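Local coordinates for protein myosin-2 (Saccharomyces cerevisiae, PDB 2F6H) that hauls organelles and other cargo along polarised actin cables, binding receptor proteins through the globular tail domain that forms this chain, at residues E7-L12 with D412-Q417; N91-S96 with K160-Q165; F110-L115 with E142-F147; I176-P181 with W256-Q261. All blocks are in the same frame, centred on the assembly; numbering follows the deposited sequence.

Contact 1: E7-L12 with D412-Q417; sequences EELYRL and DLVAQQ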
loop_
_atom_site.group_PDB
_atom_site.type_symbol
_atom_site.label_atom_id
_atom_site.label_comp_id
_atom_site.label_asym_id
_atom_site.label_seq_id
_atom_site.Cartn_x
_atom_site.Cartn_y
_atom_site.Cartn_z
ATOM N N GLU A 7 -27.772 32.791 -7.923
ATOM C CA GLU A 7 -27.936 33.566 -6.706
ATOM C C GLU A 7 -27.964 32.637 -5.493
ATOM O O GLU A 7 -27.327 32.928 -4.485
ATOM C CB GLU A 7 -29.224 34.407 -6.795
ATOM C CG GLU A 7 -29.539 35.274 -5.558
ATOM C CD GLU A 7 -31.042 35.664 -5.442
ATOM O OE1 GLU A 7 -31.761 35.683 -6.489
ATOM O OE2 GLU A 7 -31.492 35.953 -4.295
ATOM N N GLU A 8 -28.701 31.525 -5.598
ATOM C CA GLU A 8 -28.772 30.543 -4.512
ATOM C C GLU A 8 -27.460 29.787 -4.387
ATOM O O GLU A 8 -26.998 29.565 -3.273
ATOM C CB GLU A 8 -29.933 29.553 -4.678
ATOM C CG GLU A 8 -30.241 28.794 -3.377
ATOM C CD GLU A 8 -31.348 27.762 -3.507
ATOM O OE1 GLU A 8 -31.879 27.620 -4.633
ATOM O OE2 GLU A 8 -31.668 27.085 -2.479
ATOM N N LEU A 9 -26.852 29.409 -5.516
ATOM C CA LEU A 9 -25.518 28.772 -5.484
ATOM C C LEU A 9 -24.537 29.656 -4.750
ATOM O O LEU A 9 -23.863 29.205 -3.820
ATOM C CB LEU A 9 -24.969 28.468 -6.878
ATOM C CG LEU A 9 -25.288 27.106 -7.480
ATOM C CD1 LEU A 9 -24.940 27.073 -8.949
ATOM C CD2 LEU A 9 -24.551 26.003 -6.742
ATOM N N TYR A 10 -24.490 30.927 -5.156
ATOM C CA TYR A 10 -23.537 31.879 -4.588
ATOM C C TYR A 10 -23.688 32.049 -3.077
ATOM O O TYR A 10 -22.682 32.103 -2.365
ATOM C CB TYR A 10 -23.620 33.251 -5.274
ATOM C CG TYR A 10 -22.490 34.163 -4.871
ATOM C CD1 TYR A 10 -22.553 34.912 -3.692
ATOM C CD2 TYR A 10 -21.329 34.259 -5.656
ATOM C CE1 TYR A 10 -21.481 35.751 -3.303
ATOM C CE2 TYR A 10 -20.254 35.090 -5.280
ATOM C CZ TYR A 10 -20.336 35.833 -4.106
ATOM O OH TYR A 10 -19.275 36.656 -3.742
ATOM N N ARG A 11 -24.921 32.142 -2.578
ATOM C CA ARG A 11 -25.101 32.275 -1.135
ATOM C C ARG A 11 -24.742 30.966 -0.377
ATOM O O ARG A 11 -24.259 31.032 0.755
ATOM C CB ARG A 11 -26.500 32.818 -0.773
ATOM C CG ARG A 11 -27.704 31.921 -1.107
ATOM C CD ARG A 11 -28.987 32.436 -0.391
ATOM N NE ARG A 11 -30.229 31.851 -0.921
ATOM C CZ ARG A 11 -30.860 32.253 -2.030
ATOM N NH1 ARG A 11 -30.386 33.251 -2.780
ATOM N NH2 ARG A 11 -31.978 31.640 -2.408
ATOM N N LEU A 12 -24.930 29.798 -1.007
ATOM C CA LEU A 12 -24.580 28.515 -0.362
ATOM C C LEU A 12 -23.070 28.354 -0.184
ATOM O O LEU A 12 -22.620 27.740 0.780
ATOM C CB LEU A 12 -25.105 27.311 -1.156
ATOM C CG LEU A 12 -26.611 27.058 -1.127
ATOM C CD1 LEU A 12 -27.038 26.111 -2.251
ATOM C CD2 LEU A 12 -27.053 26.518 0.225
ATOM N N ASP A 412 -27.524 19.545 -6.405
ATOM C CA ASP A 412 -28.842 19.561 -7.063
ATOM C C ASP A 412 -28.996 20.776 -7.984
ATOM O O ASP A 412 -29.540 20.663 -9.070
ATOM C CB ASP A 412 -29.970 19.595 -6.014
ATOM C CG ASP A 412 -30.183 18.255 -5.280
ATOM O OD1 ASP A 412 -29.486 17.232 -5.546
ATOM O OD2 ASP A 412 -31.092 18.232 -4.421
ATOM N N LEU A 413 -28.558 21.940 -7.505
ATOM C CA LEU A 413 -28.565 23.180 -8.286
ATOM C C LEU A 413 -27.628 23.117 -9.516
ATOM O O LEU A 413 -28.015 23.503 -10.623
ATOM C CB LEU A 413 -28.140 24.348 -7.392
ATOM C CG LEU A 413 -29.129 25.371 -6.815
ATOM C CD1 LEU A 413 -30.575 24.969 -6.955
ATOM C CD2 LEU A 413 -28.767 25.650 -5.387
ATOM N N VAL A 414 -26.392 22.657 -9.321
ATOM C CA VAL A 414 -25.486 22.466 -10.447
ATOM C C VAL A 414 -26.174 21.576 -11.493
ATOM O O VAL A 414 -26.212 21.917 -12.672
ATOM C CB VAL A 414 -24.116 21.890 -10.010
ATOM C CG1 VAL A 414 -23.338 21.340 -11.196
ATOM C CG2 VAL A 414 -23.288 22.953 -9.290
ATOM N N ALA A 415 -26.745 20.458 -11.053
ATOM C CA ALA A 415 -27.487 19.551 -11.943
ATOM C C ALA A 415 -28.708 20.187 -12.669
ATOM O O ALA A 415 -29.034 19.807 -13.796
ATOM C CB ALA A 415 -27.922 18.315 -11.166
ATOM N N GLN A 416 -29.396 21.124 -12.028
ATOM C CA GLN A 416 -30.492 21.853 -12.680
ATOM C C GLN A 416 -29.986 22.689 -13.859
ATOM O O GLN A 416 -30.641 22.742 -14.894
ATOM C CB GLN A 416 -31.220 22.788 -11.699
ATOM C CG GLN A 416 -32.241 22.110 -10.805
ATOM C CD GLN A 416 -32.965 23.091 -9.894
ATOM O OE1 GLN A 416 -33.004 24.302 -10.163
ATOM N NE2 GLN A 416 -33.556 22.567 -8.807
ATOM N N GLN A 417 -28.833 23.345 -13.707
ATOM C CA GLN A 417 -28.301 24.184 -14.787
ATOM C C GLN A 417 -27.672 23.379 -15.938
ATOM O O GLN A 417 -27.212 23.954 -16.930
ATOM C CB GLN A 417 -27.357 25.277 -14.249
ATOM C CG GLN A 417 -26.173 24.796 -13.418
ATOM C CD GLN A 417 -25.294 25.931 -12.899
ATOM O OE1 GLN A 417 -24.108 25.721 -12.589
ATOM N NE2 GLN A 417 -25.866 27.141 -12.800
#

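Contact 2: N91-S96 with K160-Q165; sequences NDLIPS and KKLQKQ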
loop_
_atom_site.group_PDB
_atom_site.type_symbol
_atom_site.label_atom_id
_atom_site.label_comp_id
_atom_site.label_asym_id
_atom_site.label_seq_id
_atom_site.Cartn_x
_atom_site.Cartn_y
_atom_site.Cartn_z
ATOM N N ASN A 91 -9.617 -3.875 11.221
ATOM C CA ASN A 91 -10.177 -4.656 10.107
ATOM C C ASN A 91 -10.459 -3.788 8.892
ATOM O O ASN A 91 -10.415 -4.265 7.776
ATOM C CB ASN A 91 -11.472 -5.362 10.536
ATOM C CG ASN A 91 -11.274 -6.275 11.742
ATOM O OD1 ASN A 91 -10.481 -7.222 11.709
ATOM N ND2 ASN A 91 -11.999 -5.988 12.817
ATOM N N ASP A 92 -10.711 -2.508 9.120
ATOM C CA ASP A 92 -10.957 -1.530 8.048
ATOM C C ASP A 92 -9.699 -0.956 7.381
ATOM O O ASP A 92 -9.802 -0.151 6.462
ATOM C CB ASP A 92 -11.747 -0.331 8.616
ATOM C CG ASP A 92 -13.185 -0.676 8.973
ATOM O OD1 ASP A 92 -13.728 -1.695 8.469
ATOM O OD2 ASP A 92 -13.779 0.127 9.741
ATOM N N LEU A 93 -8.526 -1.348 7.854
ATOM C CA LEU A 93 -7.280 -0.751 7.378
ATOM C C LEU A 93 -7.152 -0.811 5.851
ATOM O O LEU A 93 -6.959 0.206 5.226
ATOM C CB LEU A 93 -6.074 -1.425 8.031
ATOM C CG LEU A 93 -4.763 -0.646 8.248
ATOM C CD1 LEU A 93 -3.604 -1.536 7.986
ATOM C CD2 LEU A 93 -4.611 0.634 7.475
ATOM N N ILE A 94 -7.252 -1.998 5.267
ATOM C CA ILE A 94 -7.081 -2.166 3.828
ATOM C C ILE A 94 -8.160 -1.440 2.997
ATOM O O ILE A 94 -7.823 -0.554 2.233
ATOM C CB ILE A 94 -6.946 -3.662 3.411
ATOM C CG1 ILE A 94 -5.643 -4.235 3.960
ATOM C CG2 ILE A 94 -6.943 -3.804 1.857
ATOM C CD1 ILE A 94 -5.546 -5.764 3.904
ATOM N N PRO A 95 -9.448 -1.792 3.171
ATOM C CA PRO A 95 -10.470 -1.115 2.359
ATOM C C PRO A 95 -10.463 0.399 2.484
ATOM O O PRO A 95 -10.569 1.090 1.489
ATOM C CB PRO A 95 -11.797 -1.669 2.889
ATOM C CG PRO A 95 -11.490 -2.685 3.938
ATOM C CD PRO A 95 -10.024 -2.814 4.085
ATOM N N SER A 96 -10.342 0.906 3.694
ATOM C CA SER A 96 -10.402 2.351 3.917
ATOM C C SER A 96 -9.201 3.059 3.314
ATOM O O SER A 96 -9.351 4.131 2.754
ATOM C CB SER A 96 -10.558 2.683 5.401
ATOM O OG SER A 96 -11.850 2.275 5.857
ATOM N N LYS A 160 2.927 1.979 5.969
ATOM C CA LYS A 160 3.554 1.673 7.258
ATOM C C LYS A 160 2.626 0.906 8.185
ATOM O O LYS A 160 3.055 -0.040 8.844
ATOM C CB LYS A 160 4.050 2.942 7.958
ATOM C CG LYS A 160 4.821 2.680 9.257
ATOM C CD LYS A 160 5.264 4.026 9.934
ATOM C CE LYS A 160 6.538 4.563 9.335
ATOM N NZ LYS A 160 7.471 3.458 9.010
ATOM N N LYS A 161 1.366 1.322 8.251
ATOM C CA LYS A 161 0.350 0.624 9.022
ATOM C C LYS A 161 0.165 -0.826 8.550
ATOM O O LYS A 161 -0.099 -1.711 9.359
ATOM C CB LYS A 161 -0.994 1.361 8.958
ATOM C CG LYS A 161 -1.005 2.673 9.717
ATOM C CD LYS A 161 -2.339 3.383 9.570
ATOM C CE LYS A 161 -2.366 4.737 10.236
ATOM N NZ LYS A 161 -2.958 4.629 11.595
ATOM N N LEU A 162 0.305 -1.033 7.245
ATOM C CA LEU A 162 0.146 -2.351 6.645
ATOM C C LEU A 162 1.312 -3.220 7.091
ATOM O O LEU A 162 1.128 -4.382 7.437
ATOM C CB LEU A 162 0.173 -2.271 5.118
ATOM C CG LEU A 162 -1.101 -2.380 4.294
ATOM C CD1 LEU A 162 -2.323 -2.077 5.159
ATOM C CD2 LEU A 162 -1.064 -1.430 3.110
ATOM N N GLN A 163 2.531 -2.643 7.055
ATOM C CA GLN A 163 3.722 -3.334 7.528
ATOM C C GLN A 163 3.583 -3.753 8.986
ATOM O O GLN A 163 3.924 -4.879 9.337
ATOM C CB GLN A 163 4.927 -2.453 7.367
ATOM C CG GLN A 163 5.384 -2.285 5.926
ATOM C CD GLN A 163 6.664 -1.473 5.815
ATOM O OE1 GLN A 163 6.958 -0.645 6.658
ATOM N NE2 GLN A 163 7.426 -1.716 4.770
ATOM N N LYS A 164 3.103 -2.839 9.832
ATOM C CA LYS A 164 2.905 -3.103 11.253
ATOM C C LYS A 164 1.936 -4.270 11.484
ATOM O O LYS A 164 2.203 -5.103 12.333
ATOM C CB LYS A 164 2.380 -1.851 11.959
ATOM C CG LYS A 164 3.442 -0.924 12.599
ATOM C CD LYS A 164 4.710 -0.766 11.777
ATOM C CE LYS A 164 5.716 0.197 12.447
ATOM N NZ LYS A 164 5.115 1.466 12.982
ATOM N N GLN A 165 0.826 -4.316 10.721
ATOM C CA GLN A 165 -0.148 -5.425 10.772
ATOM C C GLN A 165 0.440 -6.743 10.352
ATOM O O GLN A 165 0.090 -7.757 10.913
ATOM C CB GLN A 165 -1.370 -5.185 9.881
ATOM C CG GLN A 165 -2.389 -4.211 10.437
ATOM C CD GLN A 165 -3.835 -4.461 9.972
ATOM O OE1 GLN A 165 -4.769 -3.906 10.560
ATOM N NE2 GLN A 165 -4.026 -5.260 8.921
#

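Contact 3: F110-L115 with E142-F147; sequences FVVFAL and ELKDDF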
loop_
_atom_site.group_PDB
_atom_site.type_symbol
_atom_site.label_atom_id
_atom_site.label_comp_id
_atom_site.label_asym_id
_atom_site.label_seq_id
_atom_site.Cartn_x
_atom_site.Cartn_y
_atom_site.Cartn_z
ATOM N N PHE A 110 -8.120 15.672 -11.189
ATOM C CA PHE A 110 -8.922 16.838 -11.572
ATOM C C PHE A 110 -8.105 18.122 -11.602
ATOM O O PHE A 110 -8.298 18.949 -12.484
ATOM C CB PHE A 110 -10.124 17.047 -10.648
ATOM C CG PHE A 110 -10.847 18.355 -10.895
ATOM C CD1 PHE A 110 -11.572 18.553 -12.070
ATOM C CD2 PHE A 110 -10.763 19.388 -9.993
ATOM C CE1 PHE A 110 -12.202 19.757 -12.319
ATOM C CE2 PHE A 110 -11.375 20.587 -10.243
ATOM C CZ PHE A 110 -12.101 20.768 -11.419
ATOM N N VAL A 111 -7.219 18.298 -10.631
ATOM C CA VAL A 111 -6.425 19.519 -10.508
ATOM C C VAL A 111 -5.419 19.654 -11.654
ATOM O O VAL A 111 -5.132 20.758 -12.102
ATOM C CB VAL A 111 -5.646 19.562 -9.188
ATOM C CG1 VAL A 111 -4.768 20.780 -9.127
ATOM C CG2 VAL A 111 -6.587 19.591 -8.022
ATOM N N VAL A 112 -4.870 18.532 -12.095
ATOM C CA VAL A 112 -3.974 18.517 -13.251
ATOM C C VAL A 112 -4.766 18.830 -14.532
ATOM O O VAL A 112 -4.282 19.510 -15.446
ATOM C CB VAL A 112 -3.280 17.155 -13.363
ATOM C CG1 VAL A 112 -2.534 17.032 -14.663
ATOM C CG2 VAL A 112 -2.338 16.964 -12.219
ATOM N N PHE A 113 -5.984 18.300 -14.597
ATOM C CA PHE A 113 -6.879 18.582 -15.698
ATOM C C PHE A 113 -7.211 20.080 -15.721
ATOM O O PHE A 113 -7.169 20.710 -16.788
ATOM C CB PHE A 113 -8.143 17.705 -15.615
ATOM C CG PHE A 113 -9.287 18.221 -16.428
ATOM C CD1 PHE A 113 -9.379 17.921 -17.778
ATOM C CD2 PHE A 113 -10.234 19.055 -15.857
ATOM C CE1 PHE A 113 -10.426 18.426 -18.549
ATOM C CE2 PHE A 113 -11.268 19.568 -16.609
ATOM C CZ PHE A 113 -11.370 19.241 -17.967
ATOM N N ALA A 114 -7.515 20.641 -14.548
ATOM C CA ALA A 114 -7.854 22.057 -14.431
ATOM C C ALA A 114 -6.708 22.961 -14.870
ATOM O O ALA A 114 -6.935 23.945 -15.571
ATOM C CB ALA A 114 -8.237 22.406 -13.005
ATOM N N LEU A 115 -5.498 22.635 -14.409
ATOM C CA LEU A 115 -4.301 23.405 -14.700
ATOM C C LEU A 115 -4.028 23.417 -16.195
ATOM O O LEU A 115 -3.743 24.464 -16.767
ATOM C CB LEU A 115 -3.069 22.805 -13.994
ATOM C CG LEU A 115 -2.001 23.731 -13.417
ATOM C CD1 LEU A 115 -0.662 23.053 -13.424
ATOM C CD2 LEU A 115 -1.926 25.078 -14.101
ATOM N N GLU A 142 -0.200 25.515 -7.133
ATOM C CA GLU A 142 0.059 25.263 -5.733
ATOM C C GLU A 142 -0.830 24.124 -5.218
ATOM O O GLU A 142 -0.413 23.320 -4.385
ATOM C CB GLU A 142 -0.215 26.551 -4.954
ATOM C CG GLU A 142 0.438 26.609 -3.582
ATOM C CD GLU A 142 -0.131 27.724 -2.648
ATOM O OE1 GLU A 142 -0.967 28.574 -3.116
ATOM O OE2 GLU A 142 0.270 27.723 -1.444
ATOM N N LEU A 143 -2.065 24.057 -5.710
ATOM C CA LEU A 143 -2.983 22.981 -5.323
ATOM C C LEU A 143 -2.501 21.639 -5.860
ATOM O O LEU A 143 -2.598 20.631 -5.164
ATOM C CB LEU A 143 -4.389 23.287 -5.800
ATOM C CG LEU A 143 -5.517 22.309 -5.458
ATOM C CD1 LEU A 143 -5.634 22.025 -3.952
ATOM C CD2 LEU A 143 -6.808 22.898 -6.011
ATOM N N LYS A 144 -1.945 21.638 -7.074
ATOM C CA LYS A 144 -1.352 20.427 -7.655
ATOM C C LYS A 144 -0.196 19.879 -6.798
ATOM O O LYS A 144 -0.183 18.695 -6.480
ATOM C CB LYS A 144 -0.925 20.682 -9.100
ATOM C CG LYS A 144 -0.049 19.648 -9.709
ATOM C CD LYS A 144 0.201 19.989 -11.161
ATOM C CE LYS A 144 1.187 19.048 -11.788
ATOM N NZ LYS A 144 2.517 19.185 -11.167
ATOM N N ASP A 145 0.734 20.743 -6.401
ATOM C CA ASP A 145 1.784 20.374 -5.462
ATOM C C ASP A 145 1.248 19.871 -4.108
ATOM O O ASP A 145 1.804 18.936 -3.528
ATOM C CB ASP A 145 2.697 21.562 -5.194
ATOM C CG ASP A 145 3.552 21.967 -6.415
ATOM O OD1 ASP A 145 3.480 21.328 -7.498
ATOM O OD2 ASP A 145 4.332 22.943 -6.269
ATOM N N ASP A 146 0.191 20.504 -3.597
ATOM C CA ASP A 146 -0.424 20.075 -2.322
ATOM C C ASP A 146 -1.069 18.691 -2.386
ATOM O O ASP A 146 -0.991 17.957 -1.422
ATOM C CB ASP A 146 -1.475 21.077 -1.833
ATOM C CG ASP A 146 -0.876 22.385 -1.344
ATOM O OD1 ASP A 146 0.315 22.430 -0.974
ATOM O OD2 ASP A 146 -1.617 23.398 -1.320
ATOM N N PHE A 147 -1.709 18.352 -3.498
ATOM C CA PHE A 147 -2.329 17.055 -3.670
ATOM C C PHE A 147 -1.324 15.947 -3.969
ATOM O O PHE A 147 -1.511 14.822 -3.546
ATOM C CB PHE A 147 -3.436 17.105 -4.721
ATOM C CG PHE A 147 -4.772 17.440 -4.147
ATOM C CD1 PHE A 147 -5.347 16.612 -3.198
ATOM C CD2 PHE A 147 -5.459 18.579 -4.535
ATOM C CE1 PHE A 147 -6.564 16.922 -2.628
ATOM C CE2 PHE A 147 -6.701 18.889 -3.981
ATOM C CZ PHE A 147 -7.246 18.068 -3.026
#

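Contact 4: I176-P181 with W256-Q261; sequences ISESLP and WKRGLQ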
loop_
_atom_site.group_PDB
_atom_site.type_symbol
_atom_site.label_atom_id
_atom_site.label_comp_id
_atom_site.label_asym_id
_atom_site.label_seq_id
_atom_site.Cartn_x
_atom_site.Cartn_y
_atom_site.Cartn_z
ATOM N N ILE A 176 6.308 -19.625 13.085
ATOM C CA ILE A 176 5.961 -20.448 14.242
ATOM C C ILE A 176 4.784 -21.403 14.007
ATOM O O ILE A 176 4.882 -22.559 14.372
ATOM C CB ILE A 176 5.793 -19.556 15.520
ATOM C CG1 ILE A 176 7.186 -19.155 16.016
ATOM C CG2 ILE A 176 5.028 -20.278 16.652
ATOM C CD1 ILE A 176 7.193 -17.895 16.775
ATOM N N SER A 177 3.700 -20.951 13.374
ATOM C CA SER A 177 2.532 -21.805 13.203
ATOM C C SER A 177 2.922 -23.021 12.379
ATOM O O SER A 177 3.601 -22.899 11.356
ATOM C CB SER A 177 1.339 -21.074 12.559
ATOM O OG SER A 177 1.283 -21.241 11.136
ATOM N N GLU A 178 2.488 -24.193 12.847
ATOM C CA GLU A 178 2.720 -25.450 12.145
ATOM C C GLU A 178 1.722 -25.606 11.025
ATOM O O GLU A 178 0.534 -25.629 11.263
ATOM C CB GLU A 178 2.601 -26.630 13.097
ATOM C CG GLU A 178 3.739 -26.735 14.091
ATOM C CD GLU A 178 3.637 -27.981 14.939
ATOM O OE1 GLU A 178 2.514 -28.280 15.430
ATOM O OE2 GLU A 178 4.666 -28.686 15.102
ATOM N N SER A 179 2.212 -25.700 9.794
ATOM C CA SER A 179 1.373 -26.109 8.650
ATOM C C SER A 179 0.939 -27.587 8.765
ATOM O O SER A 179 -0.086 -27.990 8.198
ATOM C CB SER A 179 2.101 -25.861 7.317
ATOM O OG SER A 179 3.497 -26.073 7.415
ATOM N N LEU A 180 1.741 -28.374 9.498
ATOM C CA LEU A 180 1.447 -29.769 9.832
ATOM C C LEU A 180 1.394 -29.882 11.360
ATOM O O LEU A 180 2.391 -30.232 11.998
ATOM C CB LEU A 180 2.536 -30.694 9.258
ATOM C CG LEU A 180 2.863 -30.574 7.763
ATOM C CD1 LEU A 180 4.253 -31.150 7.470
ATOM C CD2 LEU A 180 1.787 -31.259 6.914
ATOM N N PRO A 181 0.239 -29.544 11.960
ATOM C CA PRO A 181 0.129 -29.540 13.417
ATOM C C PRO A 181 0.584 -30.858 14.057
ATOM O O PRO A 181 0.232 -31.952 13.574
ATOM C CB PRO A 181 -1.363 -29.294 13.651
ATOM C CG PRO A 181 -1.808 -28.530 12.452
ATOM C CD PRO A 181 -1.028 -29.132 11.318
ATOM N N TRP A 256 14.997 -30.314 9.907
ATOM C CA TRP A 256 14.380 -30.814 8.671
ATOM C C TRP A 256 12.863 -30.645 8.722
ATOM O O TRP A 256 12.294 -30.115 7.794
ATOM C CB TRP A 256 14.771 -32.280 8.381
ATOM C CG TRP A 256 14.173 -32.751 7.103
ATOM C CD1 TRP A 256 14.711 -32.659 5.840
ATOM C CD2 TRP A 256 12.876 -33.316 6.952
ATOM N NE1 TRP A 256 13.809 -33.162 4.907
ATOM C CE2 TRP A 256 12.676 -33.563 5.570
ATOM C CE3 TRP A 256 11.870 -33.662 7.853
ATOM C CZ2 TRP A 256 11.505 -34.139 5.077
ATOM C CZ3 TRP A 256 10.708 -34.231 7.362
ATOM C CH2 TRP A 256 10.531 -34.452 5.981
ATOM N N LYS A 257 12.205 -31.067 9.799
ATOM C CA LYS A 257 10.742 -30.865 9.902
ATOM C C LYS A 257 10.296 -29.416 9.773
ATOM O O LYS A 257 9.293 -29.147 9.105
ATOM C CB LYS A 257 10.193 -31.428 11.186
ATOM C CG LYS A 257 10.181 -32.924 11.175
ATOM C CD LYS A 257 9.329 -33.446 12.265
ATOM C CE LYS A 257 9.777 -34.823 12.696
ATOM N NZ LYS A 257 8.985 -35.206 13.911
ATOM N N ARG A 258 11.046 -28.481 10.399
ATOM C CA ARG A 258 10.678 -27.056 10.294
ATOM C C ARG A 258 10.913 -26.571 8.882
ATOM O O ARG A 258 10.153 -25.723 8.389
ATOM C CB ARG A 258 11.457 -26.133 11.228
ATOM C CG ARG A 258 11.107 -26.274 12.703
ATOM C CD ARG A 258 9.754 -25.720 13.195
ATOM N NE ARG A 258 8.936 -24.948 12.269
ATOM C CZ ARG A 258 7.694 -24.532 12.566
ATOM N NH1 ARG A 258 7.172 -24.837 13.747
ATOM N NH2 ARG A 258 7.009 -23.815 11.682
ATOM N N GLY A 259 11.947 -27.078 8.224
ATOM C CA GLY A 259 12.195 -26.750 6.811
ATOM C C GLY A 259 11.020 -27.105 5.916
ATOM O O GLY A 259 10.619 -26.332 5.043
ATOM N N LEU A 260 10.462 -28.287 6.130
ATOM C CA LEU A 260 9.350 -28.747 5.306
ATOM C C LEU A 260 8.116 -27.861 5.550
ATOM O O LEU A 260 7.509 -27.383 4.612
ATOM C CB LEU A 260 9.019 -30.213 5.590
ATOM C CG LEU A 260 7.965 -30.739 4.620
ATOM C CD1 LEU A 260 8.478 -30.724 3.205
ATOM C CD2 LEU A 260 7.537 -32.107 5.007
ATOM N N GLN A 261 7.790 -27.638 6.816
ATOM C CA GLN A 261 6.729 -26.706 7.219
ATOM C C GLN A 261 6.883 -25.286 6.689
ATOM O O GLN A 261 5.917 -24.730 6.183
ATOM C CB GLN A 261 6.551 -26.711 8.738
ATOM C CG GLN A 261 5.893 -28.003 9.219
ATOM C CD GLN A 261 5.891 -28.167 10.719
ATOM O OE1 GLN A 261 6.940 -28.347 11.336
ATOM N NE2 GLN A 261 4.705 -28.148 11.313
#

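Contact 1: E7-L12 with D412-Q417
Glu8 OE1 takes a salt bridge from Arg409 NH2, and Leu413 CD1 packs 3.8 Å from the same oxygen. The setting is an antiparallel helix pair joining the two ends of the cargo-binding domain, N-terminal helix 2-14 against C-terminal helix 405-416, with short-segment axes 10.4 Å apart at 152°. With CG of Glu8 opposite the backbone nitrogen (chi1 -164°) and the rest of the chain extended, its methylenes lie crosswise to Leu413, so the acid contributes carbon as well as charge. Leu413 is the shared partner. Its CB meets Leu9 CG at 4.0 Å, the two leucines lying alongside one another and pointing opposite ways, and its CD2 reaches Leu12 CD1 at 3.6 Å. Leu9 also spreads to Val414, and Glu60 of helix 49-63 touches both. At the far end Gln417, its NE2 hydrogen-bonded to Asn6 OD1, lays its amide against Leu9, with NE2 4.0 Å from Leu9 CD1.

Contact 2: N91-S96 with K160-Q165
The flat carboxamide of Gln165 carries Leu93 over one face, the CD1 methyl standing almost straight above Gln165 CD at 3.5 Å. The leucine and the glutamine extend toward each other from their two helices, and this aliphatic lid does not depend on which end of the amide is oxygen. Leu93, near the start of helix 93-120, reaches across because its CG is swung well away from the backbone nitrogen (chi1 -151°). Its second branch lies against the root of Lys161, with CD2 4.0 Å from Lys161 CB, and CD1 also passes 3.8 Å from the carbonyl O of Lys161. Leu162 CD1 also meets Ile94 CG1 at 4.1 Å, the two side chains set roughly perpendicular. Cutting Leu93 back to an alanine is likely to open a gap beside Lys161 and Gln165 and to take away the methyl that lies over the amide. The ammonium of Lys161 turns out of this apolar patch, hydrogen-bonded to the carbonyls of Thr86 and Leu88. Buried near the centre of the chain, the contact fastens the start of helix 93-120 to the C-terminal half of helix 130-176; Phe210 of helix 204-220 touches both Ile94 and Gln165, and Leu235 of helix 225-248 backs Leu162.

Contact 3: F110-L115 with E142-F147
Val111 packs against the opposing helix with both of its methyls. One, CG1, rests on Lys144, 3.6 Å from the backbone N and 3.8 Å from CB; the other, CG2, touches both Leu143 CD2 (3.9 Å) and Phe147 CD2 (3.8 Å), approaching the phenyl ring obliquely. The division of labour follows from the valine torsion: with CG1 opposite the backbone nitrogen (chi1 176°), CG2 is left on the nitrogen side. Were Val111 replaced by an alanine, a gap would probably open beside Leu143 and Phe147, both of which would lose their contact with the CG2 methyl. Lys144 supplies the next layer as a mostly apolar arm. Extended until its last torsion, it reaches over to helix 93-120, where its CD lies 3.9 Å from Leu115 CD1 and 4.1 Å from Val112 CG2, so that methylenes rather than charge do the packing. These interlocked side chains belong to an antiparallel helical hairpin, its two segments running at 159° with their axes 9.3 Å apart. Further out, Trp62 of helix 49-63 touches Leu143 as well as Phe110, while Leu78 of helix 67-86 touches Phe147, whose side chain also meets Leu107 and Tyr108, one turn before Val111 on helix 93-120. The hairpin thus rests against both helices 49-63 and 67-86.

Contact 4: I176-P181 with W256-Q261
Beyond Ile176 the backbone leaves the helical form, Ser177 turning to an extended psi of 134°, and the chain runs close to the opposing helix, with Ser179 CA 5.6 Å from Gln261 CA. Arg258 NH1 bonds to Ile176 O at 3.3 Å (143° at the hydrogen), standing above the carbonyl plane, while Ser177 O lies in plane at the guanidinium edge. The bends at chi2 and chi3 fold the arginine back to this spot, where its positive charge would probably favour the carbonyl end of helix 130-176. Here a loop following helix 130-176 lies against the first turns of helix 256-275, within the Dilute family region. Further along the loop, Ser179 OG donates to Gln261 O at 3.0 Å. Gln261 lies along the loop, its OE1 weakly hydrogen-bonded to Ser184 OG and its CG 4.0 Å from Leu180 CD1. Glu178 turns its carboxylate to the loop itself, OE1 accepting from Gly182 N. Leu180 CD1 also meets Leu260 CD2 at 4.2 Å.

How the contacts relate
Taken together, the four contacts show how chemistry varies with position in an all-helical domain. Contacts 2 and 3 join the same two helices, 93-120 and 130-176, at sites whose centres are about 28 Å apart: contact 2 is buried near the centre of the chain, contact 3 only partly so. Both rely on apolar side chains and lysine methylenes. Contact 1 encloses the others along the sequence, yet lies about 65 Å, centre to centre, from contact 4, on the opposite side of the chain's centre; its leucines are bordered by charged groups. Contact 4, also peripheral, alone sets a segment without regular secondary structure against a helix and alone has hydrogen bonds between its segments, both to backbone carbonyls.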